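Local coordinates for protein GCN5-related N-acetyltransferase (PDB 4IUS) that probably acts as an acyltransferase of the GNAT family, most likely an N-acetyltransferase, at residues 32-37 against 73-78; 103-108 against 225-230; 117-122 against 203-208. The protein carries 1 engineered substitution. All blocks are in the same frame, centred on the assembly; numbering follows the deposited sequence.

Contact 1. Residues 32-37 against 73-78; sequences GLLHDE and EDRWLS. Engineered in segment 73-78: D74 (natural residue Gly).
The flat guanidinium of R75 meets the backbone of H35 at its edge, in its own plane, and carries the carbonyl oxygen of E37 over one face. At the edge, R75 NH1 donates to H35 O at 2.7 Å, 151° at the hydrogen. R75 NH2 reaches the same oxygen weakly at 3.1 Å, and it also makes a weak bond of 3.3 Å to D36 O. E37 O sits 3.2 Å from R75 NH2, at too poor an angle for a hydrogen bond. The imidazole of H35 is used in a different way: its ND1 takes the backbone N-H of E37 in the ring plane at 2.9 Å, a bond that ties the imidazole to the backbone two residues on and is consistent with an unprotonated ND1. From CG to NE the R75 side chain is extended, and this carries the guanidinium across to the carbonyls of 35-37. On the way it passes the isobutyl end of L34, whose CD2 lies 3.7 Å from R75 NH1, oblique to the guanidinium, and 4.0 Å from R75 CD. D38 forms a salt bridge with R75 NE, giving the arginine a charged partner too. D74, an engineered residue with positive phi, is the C-prime position of the Schellman motif that ends helix 59-71. The contact therefore ties strand 30-35, the middle strand of the three-stranded sheet, and the residues that follow it to the link between helix 59-71 and strand 78-82, with L34 also packed on F70 of that helix and R23 of strand 22-27.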
loop_
_atom_site.group_PDB
_atom_site.type_symbol
_atom_site.label_atom_id
_atom_site.label_comp_id
_atom_site.label_asym_id
_atom_site.label_seq_id
_atom_site.Cartn_x
_atom_site.Cartn_y
_atom_site.Cartn_z
ATOM N N GLY A 32 -2.841 16.758 3.940
ATOM C CA GLY A 32 -3.737 15.889 4.703
ATOM C C GLY A 32 -4.842 15.387 3.808
ATOM O O GLY A 32 -5.359 16.114 2.968
ATOM N N LEU A 33 -5.188 14.137 3.963
ATOM C CA LEU A 33 -6.140 13.447 3.093
ATOM C C LEU A 33 -7.218 12.827 3.976
ATOM O O LEU A 33 -6.954 11.937 4.781
ATOM C CB LEU A 33 -5.433 12.400 2.279
ATOM C CG LEU A 33 -4.333 12.920 1.354
ATOM C CD1 LEU A 33 -3.450 11.753 0.863
ATOM C CD2 LEU A 33 -4.876 13.753 0.188
ATOM N N LEU A 34 -8.444 13.334 3.838
ATOM C CA LEU A 34 -9.573 12.957 4.719
ATOM C C LEU A 34 -10.620 12.187 3.899
ATOM O O LEU A 34 -11.191 12.700 2.934
ATOM C CB LEU A 34 -10.181 14.208 5.393
ATOM C CG LEU A 34 -9.317 14.816 6.500
ATOM C CD1 LEU A 34 -9.619 16.282 6.818
ATOM C CD2 LEU A 34 -9.379 13.988 7.776
ATOM N N HIS A 35 -10.896 10.964 4.321
ATOM C CA HIS A 35 -11.892 10.111 3.691
ATOM C C HIS A 35 -13.266 10.463 4.210
ATOM O O HIS A 35 -13.396 11.063 5.274
ATOM C CB HIS A 35 -11.528 8.688 4.029
ATOM C CG HIS A 35 -12.159 7.666 3.157
ATOM N ND1 HIS A 35 -13.420 7.160 3.355
ATOM C CD2 HIS A 35 -11.663 7.068 2.017
ATOM C CE1 HIS A 35 -13.681 6.279 2.369
ATOM N NE2 HIS A 35 -12.622 6.218 1.562
ATOM N N ASP A 36 -14.309 10.099 3.475
ATOM C CA ASP A 36 -15.665 10.226 4.013
ATOM C C ASP A 36 -15.865 9.393 5.290
ATOM O O ASP A 36 -16.501 9.837 6.235
ATOM C CB ASP A 36 -16.714 9.831 2.953
ATOM C CG ASP A 36 -16.857 10.866 1.815
ATOM O OD1 ASP A 36 -16.300 11.980 1.899
ATOM O OD2 ASP A 36 -17.560 10.565 0.833
ATOM N N GLU A 37 -15.330 8.175 5.298
ATOM C CA GLU A 37 -15.458 7.280 6.450
ATOM C C GLU A 37 -14.468 7.636 7.557
ATOM O O GLU A 37 -13.419 8.182 7.291
ATOM C CB GLU A 37 -15.230 5.829 6.037
ATOM C CG GLU A 37 -16.218 5.288 5.008
ATOM C CD GLU A 37 -15.978 3.815 4.643
ATOM O OE1 GLU A 37 -15.044 3.184 5.192
ATOM O OE2 GLU A 37 -16.726 3.282 3.798
ATOM N N GLU A 73 -12.741 16.596 12.693
ATOM C CA GLU A 73 -13.451 15.356 12.372
ATOM C C GLU A 73 -13.276 14.313 13.471
ATOM O O GLU A 73 -13.671 13.148 13.291
ATOM C CB GLU A 73 -12.880 14.739 11.071
ATOM C CG GLU A 73 -12.930 15.589 9.824
ATOM C CD GLU A 73 -14.325 15.967 9.379
ATOM O OE1 GLU A 73 -15.303 15.286 9.764
ATOM O OE2 GLU A 73 -14.440 16.951 8.607
ATOM N N ASP A 74 -12.663 14.666 14.603
ATOM C CA ASP A 74 -12.338 13.701 15.680
ATOM C C ASP A 74 -11.456 12.556 15.201
ATOM O O ASP A 74 -11.532 11.445 15.678
ATOM C CB ASP A 74 -13.622 13.156 16.370
ATOM C CG ASP A 74 -14.093 13.996 17.540
ATOM O OD1 ASP A 74 -13.244 14.541 18.297
ATOM O OD2 ASP A 74 -15.322 14.171 17.666
ATOM N N ARG A 75 -10.589 12.865 14.226
ATOM C CA ARG A 75 -9.683 11.882 13.676
ATOM C C ARG A 75 -8.248 12.088 14.128
ATOM O O ARG A 75 -7.782 13.226 14.288
ATOM C CB ARG A 75 -9.763 11.888 12.177
ATOM C CG ARG A 75 -11.095 11.383 11.709
ATOM C CD ARG A 75 -11.193 11.360 10.217
ATOM N NE ARG A 75 -12.577 11.156 9.787
ATOM C CZ ARG A 75 -12.951 11.256 8.533
ATOM N NH1 ARG A 75 -12.045 11.472 7.582
ATOM N NH2 ARG A 75 -14.224 11.137 8.221
ATOM N N TRP A 76 -7.567 10.973 14.281
ATOM C CA TRP A 76 -6.161 10.958 14.660
ATOM C C TRP A 76 -5.259 10.956 13.441
ATOM O O TRP A 76 -5.503 10.225 12.482
ATOM C CB TRP A 76 -5.928 9.737 15.526
ATOM C CG TRP A 76 -4.510 9.471 15.905
ATOM C CD1 TRP A 76 -3.802 10.038 16.924
ATOM C CD2 TRP A 76 -3.613 8.530 15.278
ATOM N NE1 TRP A 76 -2.535 9.520 16.975
ATOM C CE2 TRP A 76 -2.379 8.605 15.999
ATOM C CE3 TRP A 76 -3.712 7.649 14.213
ATOM C CZ2 TRP A 76 -1.276 7.833 15.668
ATOM C CZ3 TRP A 76 -2.630 6.834 13.918
ATOM C CH2 TRP A 76 -1.427 6.926 14.637
ATOM N N LEU A 77 -4.194 11.728 13.506
ATOM C CA LEU A 77 -3.279 11.879 12.366
ATOM C C LEU A 77 -2.115 10.871 12.371
ATOM O O LEU A 77 -1.428 10.676 13.359
ATOM C CB LEU A 77 -2.692 13.276 12.392
ATOM C CG LEU A 77 -1.733 13.620 11.252
ATOM C CD1 LEU A 77 -2.468 13.632 9.933
ATOM C CD2 LEU A 77 -1.107 14.975 11.525
ATOM N N SER A 78 -1.924 10.229 11.234
ATOM C CA SER A 78 -0.720 9.480 10.872
ATOM C C SER A 78 -0.248 10.015 9.564
ATOM O O SER A 78 -0.973 10.686 8.845
ATOM C CB SER A 78 -0.964 7.969 10.780
ATOM O OG SER A 78 -1.942 7.654 9.854
#

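Contact 2. Residues 103-108 against 225-230; sequences RPPLLA and LTPGDD
L107 and L225 form an antiparallel, hydrogen-bonded pair in the GNAT sheet, joining strand 99-109 to the short strand 222-225. Strand 99-109 comes from the N-terminal half of the chain, yet it lies beside 222-225 where the canonical GNAT fold usually places its last strand. L107 N to L225 O and L225 N to L107 O both measure 2.9 Å. Beyond this pair, toward P105 and P227, the side chains interlock. The ring of P227 is the bump: it projects into the hollow between the ring of P105 and the isobutyl group of L107, with P227 CG 3.7 Å from P105 CG and a looser 4.4 Å from L107 CD1. The floor of that hollow is partly backbone, since P227 CD rests 3.3 Å from P105 O. L107 CD1 also meets L225 CD1 at 4.1 Å, and Y236 and Y241 add aromatic cover. L106 points the other way, onto W224 and A247, although its CD2 still reaches T226 CB. T226 is a second, smaller bump, lodged against P104 and P105. It is modelled in two conformers; in one, the hydroxyl lies opposite the backbone N (chi1 -169°) and T226 OG1 donates to P105 O from above the carbonyl plane, a bond that may be only part-time, while P104 CB presses on the same OG1 at 3.3 Å.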
loop_
_atom_site.group_PDB
_atom_site.type_symbol
_atom_site.label_atom_id
_atom_site.label_comp_id
_atom_site.label_asym_id
_atom_site.label_seq_id
_atom_site.Cartn_x
_atom_site.Cartn_y
_atom_site.Cartn_z
ATOM N N ARG A 103 9.869 1.808 9.472
ATOM C CA ARG A 103 10.442 2.198 8.195
ATOM C C ARG A 103 10.428 0.989 7.302
ATOM O O ARG A 103 11.463 0.379 7.008
ATOM C CB ARG A 103 11.846 2.763 8.336
ATOM C CG ARG A 103 11.846 4.140 8.968
ATOM C CD ARG A 103 13.248 4.680 9.180
ATOM N NE ARG A 103 13.947 3.931 10.215
ATOM C CZ ARG A 103 15.262 4.049 10.479
ATOM N NH1 ARG A 103 16.034 4.870 9.771
ATOM N NH2 ARG A 103 15.808 3.326 11.444
ATOM N N PRO A 104 9.255 0.607 6.844
ATOM C CA PRO A 104 9.208 -0.627 6.037
ATOM C C PRO A 104 9.838 -0.456 4.668
ATOM O O PRO A 104 9.773 0.606 4.059
ATOM C CB PRO A 104 7.729 -0.908 5.912
ATOM C CG PRO A 104 6.998 0.216 6.515
ATOM C CD PRO A 104 7.932 1.196 7.076
ATOM N N PRO A 105 10.396 -1.538 4.131
ATOM C CA PRO A 105 10.989 -1.449 2.817
ATOM C C PRO A 105 9.928 -1.463 1.738
ATOM O O PRO A 105 8.928 -2.189 1.863
ATOM C CB PRO A 105 11.887 -2.692 2.773
ATOM C CG PRO A 105 11.143 -3.671 3.637
ATOM C CD PRO A 105 10.532 -2.847 4.724
ATOM N N LEU A 106 10.190 -0.752 0.660
ATOM C CA LEU A 106 9.362 -0.818 -0.519
ATOM C C LEU A 106 10.128 -1.614 -1.568
ATOM O O LEU A 106 11.225 -1.230 -1.980
ATOM C CB LEU A 106 9.014 0.561 -1.073
ATOM C CG LEU A 106 8.252 1.497 -0.154
ATOM C CD1 LEU A 106 7.703 2.637 -1.017
ATOM C CD2 LEU A 106 7.131 0.764 0.595
ATOM N N LEU A 107 9.540 -2.736 -1.953
ATOM C CA LEU A 107 10.084 -3.641 -2.948
ATOM C C LEU A 107 9.343 -3.415 -4.254
ATOM O O LEU A 107 8.154 -3.117 -4.246
ATOM C CB LEU A 107 9.919 -5.089 -2.544
ATOM C CG LEU A 107 10.367 -5.534 -1.118
ATOM C CD1 LEU A 107 10.217 -7.056 -0.935
ATOM C CD2 LEU A 107 11.706 -5.035 -0.688
ATOM N N ALA A 108 10.032 -3.477 -5.375
ATOM C CA ALA A 108 9.405 -3.179 -6.656
ATOM C C ALA A 108 9.848 -4.138 -7.750
ATOM O O ALA A 108 10.929 -4.720 -7.666
ATOM C CB ALA A 108 9.601 -1.717 -7.093
ATOM N N LEU A 225 5.384 -3.249 -3.399
ATOM C CA LEU A 225 4.756 -3.733 -2.172
ATOM C C LEU A 225 5.647 -3.513 -0.984
ATOM O O LEU A 225 6.836 -3.244 -1.124
ATOM C CB LEU A 225 4.378 -5.190 -2.265
ATOM C CG LEU A 225 5.461 -6.216 -2.516
ATOM C CD1 LEU A 225 6.193 -6.585 -1.201
ATOM C CD2 LEU A 225 4.898 -7.468 -3.199
ATOM N N THR A 226 5.026 -3.534 0.189
ATOM C CA THR A 226 5.769 -3.609 1.406
ATOM C C THR A 226 5.467 -4.949 2.089
ATOM O O THR A 226 4.337 -5.394 2.093
ATOM C CB THR A 226 5.523 -2.385 2.285
ATOM O OG1 THR A 226 6.489 -2.434 3.317
ATOM C CG2 THR A 226 4.143 -2.373 2.906
ATOM N N PRO A 227 6.495 -5.653 2.584
ATOM C CA PRO A 227 6.359 -7.031 3.059
ATOM C C PRO A 227 5.997 -7.147 4.510
ATOM O O PRO A 227 6.082 -6.171 5.237
ATOM C CB PRO A 227 7.797 -7.588 2.898
ATOM C CG PRO A 227 8.659 -6.425 3.103
ATOM C CD PRO A 227 7.911 -5.261 2.510
ATOM N N GLY A 228 5.621 -8.369 4.900
ATOM C CA GLY A 228 5.572 -8.806 6.299
ATOM C C GLY A 228 4.242 -8.556 6.983
ATOM O O GLY A 228 4.048 -8.931 8.142
ATOM N N ASP A 229 3.311 -7.937 6.268
ATOM C CA ASP A 229 2.074 -7.451 6.883
ATOM C C ASP A 229 1.131 -8.572 7.261
ATOM O O ASP A 229 0.262 -8.396 8.123
ATOM C CB ASP A 229 1.374 -6.441 5.948
ATOM C CG ASP A 229 2.101 -5.085 5.869
ATOM O OD1 ASP A 229 2.854 -4.730 6.824
ATOM O OD2 ASP A 229 1.898 -4.359 4.852
ATOM N N ASP A 230 1.311 -9.726 6.611
ATOM C CA ASP A 230 0.587 -10.966 6.915
ATOM C C ASP A 230 1.335 -11.887 7.867
ATOM O O ASP A 230 0.896 -13.034 8.123
ATOM C CB ASP A 230 0.273 -11.731 5.618
ATOM C CG ASP A 230 1.510 -11.966 4.713
ATOM O OD1 ASP A 230 1.314 -12.660 3.699
ATOM O OD2 ASP A 230 2.646 -11.484 4.980
#

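Contact 3. Residues 117-122 against 203-208; sequences PEFPAG and GALATA
L205 reaches into a patch made by P117, F119 and P120, from the helix of the GNAT fold whose first turn follows the pyrophosphate-binding loop in relatives. One methyl, L205 CD1, sits squarely over the face of the F119 ring: a CH-pi contact, 3.9 Å from the ring centroid and 6° off the normal. The other, L205 CD2, lies above the same face but displaced beyond the ring atom F119 CE1, 3.8 Å away, and it also meets P117, 3.7 Å from P117 CB. CD1 thus covers the ring centre while CD2 bridges ring and P117. P120 CD approaches the end of the leucine, 3.9 Å from L205 CD1. One turn further along the helix, P117 CD settles on the small side chain of A208, the methyl A208 CB being 3.8 Å away. L205 CG lies anti to the carbonyl carbon (chi1 -65°), which aims the branched end out at the loop; L205 also rests on V123. In the next shell, F119 also touches I166 of strand 161-168 and A125 of strand 123-127, while P117 and A208 both touch L239. The side-chain contacts are apolar. The backbone amides of G203 and A204 hold a malonate ion, probably from the crystallisation liquor, at the helix start where GNAT relatives bind the cofactor's pyrophosphate. T207, packed on V188 and V191, helps hold that turn: G203 O accepts from T207 N at 3.0 Å and from T207 OG1 at 2.9 Å, the two donors arriving from opposite faces of the carbonyl plane.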
loop_
_atom_site.group_PDB
_atom_site.type_symbol
_atom_site.label_atom_id
_atom_site.label_comp_id
_atom_site.label_asym_id
_atom_site.label_seq_id
_atom_site.Cartn_x
_atom_site.Cartn_y
_atom_site.Cartn_z
ATOM N N PRO A 117 6.252 -18.438 -10.158
ATOM C CA PRO A 117 6.710 -19.789 -9.909
ATOM C C PRO A 117 5.806 -20.856 -10.500
ATOM O O PRO A 117 4.641 -20.602 -10.792
ATOM C CB PRO A 117 6.691 -19.902 -8.383
ATOM C CG PRO A 117 6.711 -18.488 -7.883
ATOM C CD PRO A 117 5.927 -17.732 -8.896
ATOM N N GLU A 118 6.326 -22.056 -10.637
ATOM C CA GLU A 118 5.494 -23.191 -11.006
ATOM C C GLU A 118 4.474 -23.454 -9.911
ATOM O O GLU A 118 4.783 -23.367 -8.723
ATOM C CB GLU A 118 6.405 -24.420 -11.202
ATOM C CG GLU A 118 5.691 -25.733 -11.478
ATOM C CD GLU A 118 6.596 -26.911 -11.806
ATOM O OE1 GLU A 118 7.837 -26.766 -11.762
ATOM O OE2 GLU A 118 6.028 -27.990 -12.130
ATOM N N PHE A 119 3.261 -23.812 -10.321
ATOM C CA PHE A 119 2.194 -24.126 -9.379
ATOM C C PHE A 119 2.260 -25.617 -9.007
ATOM O O PHE A 119 2.364 -26.460 -9.915
ATOM C CB PHE A 119 0.833 -23.825 -10.011
ATOM C CG PHE A 119 0.424 -22.365 -9.967
ATOM C CD1 PHE A 119 1.291 -21.333 -10.266
ATOM C CD2 PHE A 119 -0.824 -22.053 -9.516
ATOM C CE1 PHE A 119 0.854 -20.027 -10.191
ATOM C CE2 PHE A 119 -1.251 -20.748 -9.413
ATOM C CZ PHE A 119 -0.420 -19.748 -9.756
ATOM N N PRO A 120 2.190 -25.961 -7.695
ATOM C CA PRO A 120 2.147 -27.357 -7.304
ATOM C C PRO A 120 0.881 -28.062 -7.788
ATOM O O PRO A 120 -0.085 -27.428 -8.193
ATOM C CB PRO A 120 2.183 -27.311 -5.784
ATOM C CG PRO A 120 2.595 -25.956 -5.419
ATOM C CD PRO A 120 2.228 -25.059 -6.537
ATOM N N ALA A 121 0.885 -29.382 -7.708
ATOM C CA ALA A 121 -0.285 -30.178 -8.081
ATOM C C ALA A 121 -1.513 -29.732 -7.270
ATOM O O ALA A 121 -1.422 -29.485 -6.067
ATOM C CB ALA A 121 -0.016 -31.676 -7.846
ATOM N N GLY A 122 -2.645 -29.612 -7.952
ATOM C CA GLY A 122 -3.904 -29.228 -7.304
ATOM C C GLY A 122 -4.132 -27.742 -7.174
ATOM O O GLY A 122 -5.221 -27.338 -6.762
ATOM N N GLY A 203 1.154 -17.914 -0.780
ATOM C CA GLY A 203 1.157 -16.448 -0.728
ATOM C C GLY A 203 2.019 -15.824 -1.785
ATOM O O GLY A 203 1.679 -14.819 -2.374
ATOM N N ALA A 204 3.152 -16.452 -2.031
ATOM C CA ALA A 204 4.048 -16.020 -3.099
ATOM C C ALA A 204 3.389 -16.209 -4.477
ATOM O O ALA A 204 3.484 -15.335 -5.358
ATOM C CB ALA A 204 5.396 -16.763 -3.015
ATOM N N LEU A 205 2.689 -17.329 -4.675
ATOM C CA LEU A 205 1.948 -17.524 -5.945
ATOM C C LEU A 205 0.920 -16.442 -6.143
ATOM O O LEU A 205 0.749 -15.899 -7.236
ATOM C CB LEU A 205 1.275 -18.900 -6.033
ATOM C CG LEU A 205 2.184 -20.114 -6.072
ATOM C CD1 LEU A 205 1.279 -21.332 -6.229
ATOM C CD2 LEU A 205 3.234 -20.055 -7.166
ATOM N N ALA A 206 0.196 -16.123 -5.070
ATOM C CA ALA A 206 -0.843 -15.108 -5.141
ATOM C C ALA A 206 -0.251 -13.753 -5.526
ATOM O O ALA A 206 -0.749 -13.028 -6.383
ATOM C CB ALA A 206 -1.619 -15.032 -3.830
ATOM N N THR A 207 0.842 -13.420 -4.844
ATOM C CA THR A 207 1.547 -12.152 -5.105
ATOM C C THR A 207 1.995 -12.086 -6.553
ATOM O O THR A 207 1.778 -11.087 -7.240
ATOM C CB THR A 207 2.762 -11.998 -4.184
ATOM O OG1 THR A 207 2.338 -12.053 -2.815
ATOM C CG2 THR A 207 3.471 -10.682 -4.415
ATOM N N ALA A 208 2.595 -13.160 -7.049
ATOM C CA ALA A 208 3.117 -13.209 -8.409
ATOM C C ALA A 208 2.002 -13.077 -9.431
ATOM O O ALA A 208 2.097 -12.337 -10.395
ATOM C CB ALA A 208 3.938 -14.485 -8.609
#

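Contact 2 lies nearest the middle of the chain, its centre about 9 Å from the chain's centre, and contacts 1 and 3 lie farther out on opposite sides of it. Contact 1 is a surface contact; contacts 2 and 3 are partly buried. The chemistry differs too: a charged side chain reading carbonyls in contact 1, strand pairing with proline and leucine packing in contact 2, and apolar side-chain packing against a helix in contact 3. Contacts 2 and 3 touch where L225 CD2 meets T207 CG2 at 3.7 Å. Contact 1, about 12 Å from contact 2 between nearest atoms, links the three-stranded sheet to the segment leading into strand 78-82 at the edge of the large sheet.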